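Local coordinates for malic enzyme (Entamoeba histolytica, PDB 3NV9), which probably catalyses the oxidative decarboxylation of malate to pyruvate, passing the electrons to NADP or NAD, at residues V201-L206 against R236-A241; V223-G228 against D296-L301; I135-K140 against D149-F154; G94-S99 against G163-E168. One frame throughout, in Å; residues are numbered along the deposited sequence.

In the fold
Along the chain, interactions 3 and 4 come first, in the N-terminal malic enzyme domain, and interactions 1 and 2 follow in the NAD-binding domain. Strand 92-97 opens interaction 4 and strand 164-167 closes it; strand 131-136 and helix 148-158, which form interaction 3, lie between them in sequence. The two contacts share one parallel sheet, with centres about 10 Å apart. Interactions 1 and 2 interleave in sequence, and their centres are about 12 Å apart: helices 193-213 and 229-240 pack on the Rossmann sheet whose strands 222-225 and 297-300 pair in interaction 2. The two pairs do not touch, their nearest atoms being about 10 Å or more apart, and each lies within its own domain.

Interaction 1 (V201-L206 against R236-A241); sequences VTLAGL and RLIVTA
L203 and I238 pass each other in opposite directions between the two helices, with L203 CD1 4.0 Å from I238 CG1. L203 starts out toward the partner helix, its CG anti to the backbone N (chi1 -179°), and its methyls straddle A241. L203 CD2 touches A241 CB at 3.5 Å, and L203 CD1 meets the same A241 CB at 3.9 Å. L206, one turn on, meets I238 at an oblique angle. One methyl, L206 CD2, rests against both branches of the isoleucine: 3.5 Å from I238 CG1, 3.7 Å from I238 CD1 and 3.8 Å from I238 CG2. I238 itself sets off along the interface, and its outer carbons come nearer to helix 193-213. In the Rossmann domain the two helical segments cross at -49°, their axes 9.6 Å apart at closest, over strands 222-225 and 297-300 of the sheet. I238 also reaches F224 and I299 on those strands, while L206 reaches V297. L203 has a further neighbour in S387 of helix 380-396, and the R236 guanidinium, turned from the interface, makes a salt bridge with D380 of that same helix.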
loop_
_atom_site.group_PDB
_atom_site.type_symbol
_atom_site.label_atom_id
_atom_site.label_comp_id
_atom_site.label_asym_id
_atom_site.label_seq_id
_atom_site.Cartn_x
_atom_site.Cartn_y
_atom_site.Cartn_z
ATOM N N VAL A 201 11.207 18.015 15.250
ATOM C CA VAL A 201 12.286 17.419 16.070
ATOM C C VAL A 201 13.445 18.384 16.209
ATOM O O VAL A 201 14.201 18.320 17.195
ATOM C CB VAL A 201 12.815 16.103 15.462
ATOM C CG1 VAL A 201 11.688 15.075 15.448
ATOM C CG2 VAL A 201 13.303 16.319 14.000
ATOM N N THR A 202 13.613 19.271 15.219
ATOM C CA THR A 202 14.701 20.257 15.347
ATOM C C THR A 202 14.473 21.196 16.542
ATOM O O THR A 202 15.370 21.404 17.349
ATOM C CB THR A 202 14.979 21.092 14.081
ATOM O OG1 THR A 202 15.070 20.245 12.942
ATOM C CG2 THR A 202 16.296 21.803 14.252
ATOM N N LEU A 203 13.274 21.768 16.613
ATOM C CA LEU A 203 12.815 22.505 17.784
ATOM C C LEU A 203 12.984 21.663 19.071
ATOM O O LEU A 203 13.532 22.153 20.061
ATOM C CB LEU A 203 11.339 22.957 17.615
ATOM C CG LEU A 203 10.840 23.762 18.829
ATOM C CD1 LEU A 203 11.790 24.906 19.260
ATOM C CD2 LEU A 203 9.476 24.293 18.602
ATOM N N ALA A 204 12.548 20.399 19.067
ATOM C CA ALA A 204 12.707 19.572 20.300
ATOM C C ALA A 204 14.146 19.506 20.785
ATOM O O ALA A 204 14.436 19.743 21.995
ATOM C CB ALA A 204 12.140 18.153 20.115
ATOM N N GLY A 205 15.068 19.188 19.877
ATOM C CA GLY A 205 16.496 19.168 20.264
ATOM C C GLY A 205 17.022 20.511 20.773
ATOM O O GLY A 205 17.682 20.601 21.798
ATOM N N LEU A 206 16.703 21.567 20.045
ATOM C CA LEU A 206 17.028 22.929 20.444
ATOM C C LEU A 206 16.537 23.241 21.874
ATOM O O LEU A 206 17.270 23.833 22.664
ATOM C CB LEU A 206 16.348 23.896 19.451
ATOM C CG LEU A 206 16.559 25.386 19.682
ATOM C CD1 LEU A 206 18.002 25.775 19.475
ATOM C CD2 LEU A 206 15.646 26.122 18.738
ATOM N N ARG A 236 10.808 28.902 10.975
ATOM C CA ARG A 236 9.471 29.320 11.298
ATOM C C ARG A 236 8.929 28.737 12.616
ATOM O O ARG A 236 8.258 29.462 13.405
ATOM C CB ARG A 236 8.523 28.973 10.179
ATOM C CG ARG A 236 7.083 29.390 10.532
ATOM C CD ARG A 236 6.112 29.117 9.422
ATOM N NE ARG A 236 5.674 27.726 9.343
ATOM C CZ ARG A 236 5.889 26.899 8.319
ATOM N NH1 ARG A 236 6.624 27.279 7.275
ATOM N NH2 ARG A 236 5.385 25.666 8.342
ATOM N N LEU A 237 9.164 27.447 12.873
ATOM C CA LEU A 237 8.647 26.908 14.135
ATOM C C LEU A 237 9.401 27.497 15.287
ATOM O O LEU A 237 8.798 27.740 16.323
ATOM C CB LEU A 237 8.669 25.365 14.234
ATOM C CG LEU A 237 7.707 24.671 13.274
ATOM C CD1 LEU A 237 7.587 23.155 13.588
ATOM C CD2 LEU A 237 6.369 25.364 13.206
ATOM N N ILE A 238 10.714 27.690 15.115
ATOM C CA ILE A 238 11.619 28.163 16.174
ATOM C C ILE A 238 11.305 29.605 16.630
ATOM O O ILE A 238 11.421 29.905 17.842
ATOM C CB ILE A 238 13.081 27.972 15.783
ATOM C CG1 ILE A 238 13.469 26.490 15.967
ATOM C CG2 ILE A 238 14.060 28.845 16.611
ATOM C CD1 ILE A 238 14.723 26.022 15.120
ATOM N N VAL A 239 10.906 30.445 15.651
ATOM C CA VAL A 239 10.323 31.787 15.868
ATOM C C VAL A 239 8.989 31.641 16.591
ATOM O O VAL A 239 8.870 32.134 17.678
ATOM C CB VAL A 239 10.311 32.697 14.562
ATOM C CG1 VAL A 239 9.358 33.897 14.661
ATOM C CG2 VAL A 239 11.713 33.197 14.272
ATOM N N THR A 240 8.045 30.865 16.084
ATOM C CA THR A 240 6.740 30.763 16.754
ATOM C C THR A 240 6.901 30.309 18.225
ATOM O O THR A 240 6.159 30.762 19.086
ATOM C CB THR A 240 5.818 29.808 16.045
ATOM O OG1 THR A 240 5.673 30.208 14.686
ATOM C CG2 THR A 240 4.461 29.739 16.712
ATOM N N ALA A 241 7.901 29.455 18.483
ATOM C CA ALA A 241 8.187 28.925 19.818
ATOM C C ALA A 241 8.898 29.921 20.735
ATOM O O ALA A 241 9.075 29.652 21.922
ATOM C CB ALA A 241 8.988 27.602 19.743
#

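Interaction 2 (V223-G228 against D296-L301); sequences VFIGAG and DVLISL. With SO4 (sulfate ion), chain G.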
loop_
_atom_site.group_PDB
_atom_site.type_symbol
_atom_site.label_atom_id
_atom_site.label_comp_id
_atom_site.label_asym_id
_atom_site.label_seq_id
_atom_site.Cartn_x
_atom_site.Cartn_y
_atom_site.Cartn_z
ATOM N N VAL A 223 22.169 31.168 13.490
ATOM C CA VAL A 223 22.492 31.165 12.048
ATOM C C VAL A 223 22.014 29.865 11.330
ATOM O O VAL A 223 22.444 28.772 11.698
ATOM C CB VAL A 223 24.000 31.311 11.797
ATOM C CG1 VAL A 223 24.318 31.336 10.253
ATOM C CG2 VAL A 223 24.547 32.551 12.496
ATOM N N PHE A 224 21.170 30.007 10.301
ATOM C CA PHE A 224 20.696 28.901 9.500
ATOM C C PHE A 224 21.401 28.760 8.133
ATOM O O PHE A 224 21.311 29.661 7.314
ATOM C CB PHE A 224 19.202 29.023 9.291
ATOM C CG PHE A 224 18.409 28.890 10.560
ATOM C CD1 PHE A 224 18.319 29.958 11.460
ATOM C CD2 PHE A 224 17.701 27.713 10.841
ATOM C CE1 PHE A 224 17.538 29.844 12.663
ATOM C CE2 PHE A 224 16.910 27.583 12.018
ATOM C CZ PHE A 224 16.849 28.638 12.947
ATOM N N ILE A 225 22.132 27.658 7.923
ATOM C CA ILE A 225 22.877 27.437 6.665
ATOM C C ILE A 225 21.982 26.603 5.749
ATOM O O ILE A 225 21.764 25.380 6.006
ATOM C CB ILE A 225 24.219 26.674 6.838
ATOM C CG1 ILE A 225 25.065 27.191 8.017
ATOM C CG2 ILE A 225 25.018 26.587 5.497
ATOM C CD1 ILE A 225 25.558 28.556 7.920
ATOM N N GLY A 226 21.422 27.273 4.734
ATOM C CA GLY A 226 20.530 26.634 3.761
ATOM C C GLY A 226 19.126 27.199 3.877
ATOM O O GLY A 226 18.651 27.419 4.981
ATOM N N ALA A 227 18.469 27.434 2.746
ATOM C CA ALA A 227 17.097 27.892 2.707
ATOM C C ALA A 227 16.168 26.865 2.087
ATOM O O ALA A 227 15.116 27.224 1.536
ATOM C CB ALA A 227 16.991 29.161 1.935
ATOM N N GLY A 228 16.517 25.590 2.213
ATOM C CA GLY A 228 15.631 24.533 1.735
ATOM C C GLY A 228 14.341 24.440 2.525
ATOM O O GLY A 228 14.096 25.243 3.437
ATOM N N ASP A 296 25.148 31.593 18.824
ATOM C CA ASP A 296 24.806 30.582 19.813
ATOM C C ASP A 296 24.466 29.230 19.191
ATOM O O ASP A 296 24.841 28.177 19.706
ATOM C CB ASP A 296 23.646 31.115 20.700
ATOM C CG ASP A 296 24.045 32.426 21.440
ATOM O OD1 ASP A 296 23.651 33.540 21.030
ATOM O OD2 ASP A 296 24.791 32.327 22.407
ATOM N N VAL A 297 23.727 29.300 18.102
ATOM C CA VAL A 297 23.106 28.181 17.446
ATOM C C VAL A 297 23.441 28.300 15.945
ATOM O O VAL A 297 23.402 29.395 15.359
ATOM C CB VAL A 297 21.551 28.194 17.697
ATOM C CG1 VAL A 297 20.806 27.100 16.922
ATOM C CG2 VAL A 297 21.237 28.099 19.208
ATOM N N LEU A 298 23.791 27.161 15.349
ATOM C CA LEU A 298 24.106 27.043 13.938
ATOM C C LEU A 298 23.375 25.802 13.523
ATOM O O LEU A 298 23.588 24.707 14.126
ATOM C CB LEU A 298 25.617 26.842 13.737
ATOM C CG LEU A 298 26.179 26.533 12.330
ATOM C CD1 LEU A 298 25.484 27.387 11.312
ATOM C CD2 LEU A 298 27.731 26.748 12.254
ATOM N N ILE A 299 22.515 25.963 12.521
ATOM C CA ILE A 299 21.655 24.876 12.075
ATOM C C ILE A 299 21.752 24.738 10.546
ATOM O O ILE A 299 21.420 25.709 9.813
ATOM C CB ILE A 299 20.165 25.109 12.510
ATOM C CG1 ILE A 299 20.006 25.117 14.033
ATOM C CG2 ILE A 299 19.269 24.075 11.933
ATOM C CD1 ILE A 299 18.506 25.240 14.494
ATOM N N SER A 300 22.219 23.576 10.088
ATOM C CA SER A 300 22.252 23.233 8.661
ATOM C C SER A 300 21.552 21.910 8.309
ATOM O O SER A 300 21.723 20.905 9.014
ATOM C CB SER A 300 23.700 23.152 8.157
ATOM O OG SER A 300 23.720 22.939 6.742
ATOM N N LEU A 301 20.794 21.947 7.206
ATOM C CA LEU A 301 20.225 20.782 6.512
ATOM C C LEU A 301 20.287 21.054 5.004
ATOM O O LEU A 301 19.268 21.216 4.308
ATOM C CB LEU A 301 18.779 20.491 6.934
ATOM C CG LEU A 301 18.524 18.978 7.062
ATOM C CD1 LEU A 301 17.172 18.649 7.697
ATOM C CD2 LEU A 301 18.737 18.182 5.710
HETATM S S SO4 G . 19.522 27.042 -0.699
HETATM O O1 SO4 G . 20.630 27.229 0.262
HETATM O O2 SO4 G . 18.343 27.873 -0.441
HETATM O O3 SO4 G . 19.941 27.342 -2.094
HETATM O O4 SO4 G . 19.066 25.675 -0.498
#
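I225 and L298 are brought together by their torsions: I225 sets CG1 anti to its carbonyl carbon and then bends again at chi2 (-64°), while L298 carries CG anti to its own N (chi1 173°). The two side chains close obliquely, and I225 CG1 to L298 CD1 is a tight 3.3 Å. F224 and I299, on the other face of the sheet, point the same way, and I299 CD1 lies 3.8 Å from F224 CE2. Backbone bonds hold this parallel pairing in register. V223 N reaches V297 O at 2.9 Å, V223 O takes I299 N at 2.9 Å in nearly straight line with its carbonyl, and I225 N meets I299 O at 2.8 Å. These are the first and fourth strands of the Rossmann sheet, adjacent at its centre. S300 OG, on the same face as I225, is hydrogen-bonded to E332. Beyond I225 the chain turns through G226-A227-G228, with G228 as N-cap of helix 229-240; the phi of G226 (114°) suits glycine. A sulfate, probably from the crystallisation liquor, takes two weak bonds from A227 N, to its O2 at 3.2 Å and its O1 at 3.3 Å. An anion held at this glycine-rich turn before a helix is consistent with the place where a Rossmann domain receives the dinucleotide's phosphates.

Interaction 3 (I135-K140 against D149-F154); sequences ICIDSK and DAVIEF
D138 OD1 accepts from K140 N at 2.8 Å, closing an Asx turn that holds S139 between them, facing V151 of helix 148-158. A second, separate hold is the salt bridge from K140 NZ to D138 OD1, also 2.8 Å; the two donors come from opposite faces of the carboxylate plane and should limit its rotation. S139 CB then presses on V151 CG2 at a tight 3.4 Å. Further down, I137 slides past F154, its CG1 wedged between the backbone N and carbonyl carbon (chi1 70°). That torsion swings I137 CG2 over the phenyl ring as a CH-pi contact, 3.7 Å from the F154 centroid and 22° off the normal. I135 CG2 reaches the far end of the ring, 3.7 Å from F154 CE2. The contact thus packs a helix of the N-terminal domain onto the end of strand 131-136, outermost in this chain, and the loop that follows. F154 also stacks on F154 of the second subunit, where R157 takes the carbonyls of D138 and K140. No hydrogen bond crosses between 135-140 and 149-154: the interface is apolar, and S139 turns only carbon to V151 while its OG is satisfied by D98 and N146.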
loop_
_atom_site.group_PDB
_atom_site.type_symbol
_atom_site.label_atom_id
_atom_site.label_comp_id
_atom_site.label_asym_id
_atom_site.label_seq_id
_atom_site.Cartn_x
_atom_site.Cartn_y
_atom_site.Cartn_z
ATOM N N ILE A 135 4.565 5.247 -1.730
ATOM C CA ILE A 135 3.922 5.552 -3.025
ATOM C C ILE A 135 4.864 6.411 -3.812
ATOM O O ILE A 135 4.807 7.610 -3.713
ATOM C CB ILE A 135 2.604 6.308 -2.845
ATOM C CG1 ILE A 135 1.643 5.518 -1.951
ATOM C CG2 ILE A 135 1.907 6.635 -4.210
ATOM C CD1 ILE A 135 0.949 4.350 -2.648
ATOM N N CYS A 136 5.780 5.781 -4.541
ATOM C CA CYS A 136 6.800 6.495 -5.374
ATOM C C CYS A 136 6.285 6.689 -6.814
ATOM O O CYS A 136 5.927 5.741 -7.484
ATOM C CB CYS A 136 8.125 5.725 -5.372
ATOM S SG CYS A 136 8.961 5.922 -3.829
ATOM N N ILE A 137 6.200 7.932 -7.257
ATOM C CA ILE A 137 5.545 8.241 -8.523
ATOM C C ILE A 137 6.479 8.977 -9.425
ATOM O O ILE A 137 7.456 9.585 -8.973
ATOM C CB ILE A 137 4.321 9.130 -8.331
ATOM C CG1 ILE A 137 4.747 10.576 -7.906
ATOM C CG2 ILE A 137 3.308 8.444 -7.370
ATOM C CD1 ILE A 137 3.554 11.579 -7.670
ATOM N N ASP A 138 6.164 8.928 -10.711
ATOM C CA ASP A 138 6.839 9.790 -11.676
ATOM C C ASP A 138 6.063 11.087 -11.743
ATOM O O ASP A 138 4.852 11.098 -12.030
ATOM C CB ASP A 138 6.862 9.128 -13.047
ATOM C CG ASP A 138 7.696 9.938 -14.079
ATOM O OD1 ASP A 138 8.174 11.069 -13.781
ATOM O OD2 ASP A 138 7.912 9.405 -15.180
ATOM N N SER A 139 6.710 12.212 -11.478
ATOM C CA SER A 139 5.943 13.487 -11.639
ATOM C C SER A 139 6.319 14.271 -12.940
ATOM O O SER A 139 5.969 15.438 -13.079
ATOM C CB SER A 139 6.099 14.367 -10.411
ATOM O OG SER A 139 7.423 14.917 -10.364
ATOM N N LYS A 140 7.036 13.645 -13.878
ATOM C CA LYS A 140 7.613 14.384 -15.034
ATOM C C LYS A 140 6.559 14.611 -16.030
ATOM O O LYS A 140 5.708 13.737 -16.251
ATOM C CB LYS A 140 8.781 13.648 -15.700
ATOM C CG LYS A 140 10.084 13.835 -14.901
ATOM C CD LYS A 140 11.280 13.162 -15.539
ATOM C CE LYS A 140 10.996 11.688 -15.951
ATOM N NZ LYS A 140 10.763 10.774 -14.779
ATOM N N ASP A 149 1.757 20.119 -10.532
ATOM C CA ASP A 149 0.348 19.906 -10.808
ATOM C C ASP A 149 0.036 18.429 -11.013
ATOM O O ASP A 149 -1.082 17.986 -10.755
ATOM C CB ASP A 149 -0.114 20.731 -12.054
ATOM C CG ASP A 149 0.203 22.242 -11.934
ATOM O OD1 ASP A 149 0.136 22.837 -10.821
ATOM O OD2 ASP A 149 0.523 22.842 -13.001
ATOM N N ALA A 150 1.021 17.677 -11.505
ATOM C CA ALA A 150 0.872 16.234 -11.640
ATOM C C ALA A 150 0.776 15.586 -10.225
ATOM O O ALA A 150 -0.068 14.719 -9.973
ATOM C CB ALA A 150 2.034 15.642 -12.445
ATOM N N VAL A 151 1.617 16.053 -9.310
ATOM C CA VAL A 151 1.620 15.544 -7.948
ATOM C C VAL A 151 0.276 15.909 -7.312
ATOM O O VAL A 151 -0.390 15.041 -6.763
ATOM C CB VAL A 151 2.879 16.002 -7.121
ATOM C CG1 VAL A 151 2.916 15.337 -5.741
ATOM C CG2 VAL A 151 4.194 15.643 -7.858
ATOM N N ILE A 152 -0.176 17.151 -7.517
ATOM C CA ILE A 152 -1.475 17.602 -6.952
ATOM C C ILE A 152 -2.635 16.751 -7.424
ATOM O O ILE A 152 -3.469 16.286 -6.620
ATOM C CB ILE A 152 -1.740 19.102 -7.239
ATOM C CG1 ILE A 152 -0.763 19.926 -6.402
ATOM C CG2 ILE A 152 -3.115 19.463 -6.856
ATOM C CD1 ILE A 152 -0.592 21.410 -6.817
ATOM N N GLU A 153 -2.676 16.535 -8.738
ATOM C CA GLU A 153 -3.758 15.758 -9.359
ATOM C C GLU A 153 -3.737 14.331 -8.821
ATOM O O GLU A 153 -4.801 13.758 -8.491
ATOM C CB GLU A 153 -3.656 15.765 -10.917
ATOM C CG GLU A 153 -4.724 14.881 -11.584
ATOM C CD GLU A 153 -4.691 14.939 -13.132
ATOM O OE1 GLU A 153 -3.821 15.602 -13.723
ATOM O OE2 GLU A 153 -5.548 14.307 -13.753
ATOM N N PHE A 154 -2.517 13.771 -8.754
ATOM C CA PHE A 154 -2.290 12.378 -8.336
ATOM C C PHE A 154 -2.843 12.129 -6.924
ATOM O O PHE A 154 -3.623 11.216 -6.688
ATOM C CB PHE A 154 -0.784 12.003 -8.412
ATOM C CG PHE A 154 -0.509 10.600 -7.984
ATOM C CD1 PHE A 154 -0.439 9.589 -8.915
ATOM C CD2 PHE A 154 -0.347 10.283 -6.620
ATOM C CE1 PHE A 154 -0.218 8.260 -8.518
ATOM C CE2 PHE A 154 -0.115 8.947 -6.194
ATOM C CZ PHE A 154 -0.068 7.936 -7.140
#

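Interaction 4 (G94-S99 against G163-E168); sequences GVVSDS and GAINLE
V95 and E168 meet at the tighter end of a parallel strand pair, central in the four-stranded sheet of the N-terminal domain. V95 CG1 touches E168 CG at 3.6 Å: chi1 of E168 (-64°) brings CG against the valine, and the bend at chi2 (-79°) then turns the carboxylate. The backbone is drawn close here too: E168 N donates to V96 O at 2.8 Å, almost in line with that carbonyl. Further back, N166 N makes an equally short bond to G94 O, whereas V96 N reaches N166 O from well above its carbonyl plane. The pairing slackens at its start, where G94 N to A164 O is 3.3 Å. Contacts are also looser on the face of V96, I165 and L167, with V96 CG2 3.9 Å from I165 CG2 and L167 CD2 4.3 Å from V96 CB. V155 of helix 148-158 fills in beside V96 and I165, and M117 of helix 114-128 backs V95 and E168. A glycerol, probably from the crystallisation liquor, lies about 4 Å from the E168 side chain (nearest atoms) and may mark a pocket. E168, D169 and D194 probably correspond to the family's metal-binding acids, though no divalent metal is modelled there. Past the last bridge, S97 OG donates to E168 O at 2.8 Å and accepts from S99 N at 3.0 Å, closing an ST turn.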
loop_
_atom_site.group_PDB
_atom_site.type_symbol
_atom_site.label_atom_id
_atom_site.label_comp_id
_atom_site.label_asym_id
_atom_site.label_seq_id
_atom_site.Cartn_x
_atom_site.Cartn_y
_atom_site.Cartn_z
ATOM N N GLY A 94 -0.211 7.147 3.180
ATOM C CA GLY A 94 0.579 7.030 1.943
ATOM C C GLY A 94 1.842 7.867 2.002
ATOM O O GLY A 94 1.773 9.033 2.311
ATOM N N VAL A 95 2.992 7.259 1.778
ATOM C CA VAL A 95 4.256 7.979 1.846
ATOM C C VAL A 95 4.516 8.312 0.389
ATOM O O VAL A 95 4.985 7.454 -0.360
ATOM C CB VAL A 95 5.415 7.069 2.438
ATOM C CG1 VAL A 95 6.736 7.818 2.682
ATOM C CG2 VAL A 95 4.984 6.472 3.811
ATOM N N VAL A 96 4.150 9.522 -0.006
ATOM C CA VAL A 96 4.117 9.964 -1.397
ATOM C C VAL A 96 5.380 10.764 -1.681
ATOM O O VAL A 96 5.720 11.697 -0.959
ATOM C CB VAL A 96 2.803 10.790 -1.717
ATOM C CG1 VAL A 96 2.795 11.343 -3.179
ATOM C CG2 VAL A 96 1.600 9.914 -1.507
ATOM N N SER A 97 6.120 10.318 -2.684
ATOM C CA SER A 97 7.334 11.019 -3.115
ATOM C C SER A 97 7.479 10.916 -4.622
ATOM O O SER A 97 7.015 9.942 -5.203
ATOM C CB SER A 97 8.553 10.414 -2.496
ATOM O OG SER A 97 9.701 11.201 -2.824
ATOM N N ASP A 98 8.094 11.919 -5.244
ATOM C CA ASP A 98 8.441 11.828 -6.645
ATOM C C ASP A 98 9.917 11.531 -6.837
ATOM O O ASP A 98 10.430 11.522 -7.964
ATOM C CB ASP A 98 7.925 13.063 -7.445
ATOM C CG ASP A 98 8.659 14.383 -7.127
ATOM O OD1 ASP A 98 8.312 15.368 -7.834
ATOM O OD2 ASP A 98 9.563 14.471 -6.260
ATOM N N SER A 99 10.560 11.255 -5.693
ATOM C CA SER A 99 11.963 10.868 -5.530
ATOM C C SER A 99 12.949 11.877 -6.090
ATOM O O SER A 99 13.990 11.530 -6.603
ATOM C CB SER A 99 12.238 9.474 -6.091
ATOM O OG SER A 99 11.270 8.603 -5.631
ATOM N N GLY A 163 -6.009 7.684 5.036
ATOM C CA GLY A 163 -6.461 8.408 6.202
ATOM C C GLY A 163 -5.591 9.605 6.371
ATOM O O GLY A 163 -5.991 10.543 7.053
ATOM N N ALA A 164 -4.369 9.563 5.805
ATOM C CA ALA A 164 -3.560 10.764 5.649
ATOM C C ALA A 164 -2.538 10.622 4.536
ATOM O O ALA A 164 -2.266 9.505 4.085
ATOM C CB ALA A 164 -2.844 11.099 6.939
ATOM N N ILE A 165 -1.939 11.745 4.127
ATOM C CA ILE A 165 -0.870 11.678 3.183
ATOM C C ILE A 165 0.396 12.253 3.763
ATOM O O ILE A 165 0.393 13.352 4.313
ATOM C CB ILE A 165 -1.137 12.480 1.850
ATOM C CG1 ILE A 165 -2.354 11.953 1.109
ATOM C CG2 ILE A 165 0.165 12.537 1.009
ATOM C CD1 ILE A 165 -2.259 10.541 0.728
ATOM N N ASN A 166 1.486 11.508 3.592
ATOM C CA ASN A 166 2.760 11.916 4.129
ATOM C C ASN A 166 3.714 12.165 2.974
ATOM O O ASN A 166 4.416 11.251 2.508
ATOM C CB ASN A 166 3.230 10.826 5.123
ATOM C CG ASN A 166 4.656 11.024 5.598
ATOM O OD1 ASN A 166 5.575 10.403 5.038
ATOM N ND2 ASN A 166 4.859 11.861 6.630
ATOM N N LEU A 167 3.724 13.402 2.490
ATOM C CA LEU A 167 4.649 13.809 1.408
ATOM C C LEU A 167 6.085 13.716 1.902
ATOM O O LEU A 167 6.387 14.120 3.018
ATOM C CB LEU A 167 4.359 15.251 0.921
ATOM C CG LEU A 167 2.907 15.600 0.492
ATOM C CD1 LEU A 167 2.658 17.099 0.491
ATOM C CD2 LEU A 167 2.584 14.997 -0.904
ATOM N N GLU A 168 6.969 13.193 1.068
ATOM C CA GLU A 168 8.389 13.164 1.379
ATOM C C GLU A 168 9.236 13.557 0.144
ATOM O O GLU A 168 8.883 13.174 -0.983
ATOM C CB GLU A 168 8.786 11.719 1.753
ATOM C CG GLU A 168 8.150 11.126 3.020
ATOM C CD GLU A 168 8.817 11.614 4.290
ATOM O OE1 GLU A 168 8.342 11.189 5.360
ATOM O OE2 GLU A 168 9.816 12.409 4.224
#